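Putative antitoxin VapB45 (Mycobacterium tuberculosis, PDB 5AF3) is possibly the antitoxin of a type II toxin-antitoxin system, with VapC45 as its presumed cognate toxin. Local coordinates at residues G142-V145 and Q150-F153. Numbering follows the deposited sequence.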
loop_
_atom_site.group_PDB
_atom_site.type_symbol
_atom_site.label_atom_id
_atom_site.label_comp_id
_atom_site.label_asym_id
_atom_site.label_seq_id
_atom_site.Cartn_x
_atom_site.Cartn_y
_atom_site.Cartn_z
ATOM N N GLY A 142 -20.951 -6.425 -12.257
ATOM C CA GLY A 142 -19.773 -6.212 -11.403
ATOM C C GLY A 142 -19.874 -4.904 -10.615
ATOM O O GLY A 142 -19.275 -4.760 -9.541
ATOM N N LEU A 143 -20.633 -3.946 -11.152
ATOM C CA LEU A 143 -20.727 -2.602 -10.584
ATOM C C LEU A 143 -21.910 -2.297 -9.686
ATOM O O LEU A 143 -21.789 -1.486 -8.750
ATOM C CB LEU A 143 -20.698 -1.567 -11.755
ATOM C CG LEU A 143 -19.395 -1.498 -12.528
ATOM C CD1 LEU A 143 -19.546 -0.673 -13.805
ATOM C CD2 LEU A 143 -18.316 -0.903 -11.614
ATOM N N ILE A 144 -23.067 -2.923 -9.940
ATOM C CA ILE A 144 -24.299 -2.451 -9.331
ATOM C C ILE A 144 -25.075 -3.578 -8.646
ATOM O O ILE A 144 -24.881 -4.763 -8.975
ATOM C CB ILE A 144 -25.211 -1.696 -10.357
ATOM C CG1 ILE A 144 -25.841 -2.658 -11.351
ATOM C CG2 ILE A 144 -24.435 -0.575 -11.075
ATOM C CD1 ILE A 144 -26.824 -2.000 -12.336
ATOM N N VAL A 145 -25.891 -3.206 -7.671
ATOM C CA VAL A 145 -26.738 -4.169 -6.950
ATOM C C VAL A 145 -28.051 -3.506 -6.637
ATOM O O VAL A 145 -28.098 -2.265 -6.573
ATOM C CB VAL A 145 -26.089 -4.650 -5.633
ATOM C CG1 VAL A 145 -24.935 -5.565 -5.946
ATOM C CG2 VAL A 145 -25.638 -3.480 -4.785
ATOM N N GLN A 150 -34.258 -0.578 -6.160
ATOM C CA GLN A 150 -33.583 0.059 -7.300
ATOM C C GLN A 150 -32.109 -0.346 -7.356
ATOM O O GLN A 150 -31.544 -0.774 -6.347
ATOM C CB GLN A 150 -33.703 1.581 -7.230
ATOM C CG GLN A 150 -32.983 2.207 -6.048
ATOM C CD GLN A 150 -32.849 3.716 -6.160
ATOM O OE1 GLN A 150 -33.420 4.334 -7.055
ATOM N NE2 GLN A 150 -32.083 4.317 -5.248
ATOM N N TYR A 151 -31.496 -0.200 -8.525
ATOM C CA TYR A 151 -30.073 -0.528 -8.677
ATOM C C TYR A 151 -29.203 0.647 -8.277
ATOM O O TYR A 151 -29.492 1.781 -8.619
ATOM C CB TYR A 151 -29.746 -0.972 -10.103
ATOM C CG TYR A 151 -30.374 -2.300 -10.429
ATOM C CD1 TYR A 151 -29.820 -3.496 -9.971
ATOM C CD2 TYR A 151 -31.565 -2.353 -11.143
ATOM C CE1 TYR A 151 -30.411 -4.710 -10.264
ATOM C CE2 TYR A 151 -32.160 -3.549 -11.442
ATOM C CZ TYR A 151 -31.596 -4.730 -11.001
ATOM O OH TYR A 151 -32.239 -5.924 -11.324
ATOM N N VAL A 152 -28.127 0.357 -7.555
ATOM C CA VAL A 152 -27.191 1.375 -7.089
ATOM C C VAL A 152 -25.769 0.809 -7.237
ATOM O O VAL A 152 -25.595 -0.410 -7.324
ATOM C CB VAL A 152 -27.412 1.734 -5.584
ATOM C CG1 VAL A 152 -28.809 2.305 -5.333
ATOM C CG2 VAL A 152 -27.144 0.507 -4.678
ATOM N N PHE A 153 -24.762 1.668 -7.195
ATOM C CA PHE A 153 -23.387 1.157 -7.170
ATOM C C PHE A 153 -23.113 0.399 -5.871
ATOM O O PHE A 153 -23.576 0.795 -4.809
ATOM C CB PHE A 153 -22.373 2.288 -7.262
ATOM C CG PHE A 153 -22.148 2.797 -8.649
ATOM C CD1 PHE A 153 -21.602 1.981 -9.644
ATOM C CD2 PHE A 153 -22.447 4.147 -8.951
ATOM C CE1 PHE A 153 -21.365 2.474 -10.942
ATOM C CE2 PHE A 153 -22.194 4.661 -10.236
ATOM C CZ PHE A 153 -21.671 3.849 -11.237
#
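I144 divides its branches between Y151 and F153 of the partner strand: CD1 lies 3.8 Å from CB of Y151 and close to the root of its ring, while CG2 approaches CD1 of F153 at 4.1 Å. With CG1 set between the backbone N and the carbonyl carbon (chi1 72°), the longer branch reaches Y151 and CG2 is left for F153. I144 and F153 form a non-hydrogen-bonded pair whose side chains diverge, yet the F153 ring returns to touch L143 as well, its CE1 4.2 Å from L143 CB, and turns an edge to the L143 carbonyl oxygen, 3.6 Å from F153 CD1. L143, I144 and F153 are buried, all three against helix 115-130 and L143 and F153 also against helix 155-161; W124 stacks on the Y151 ring. V145 and V152 form an antiparallel hydrogen-bonded pair, its two bonds, V145 N to V152 O and V152 N to V145 O, each 2.8 Å long and fairly straight at 162°. Their side chains lie together on one face, meeting more loosely, CG2 to CG2 at 4.3 Å, and V145 also packs on A214 of the second subunit. Such alternating pairs characterise a beta hairpin, here strands 144-147 and 150-153 between helix 135-143 and helix 155-161.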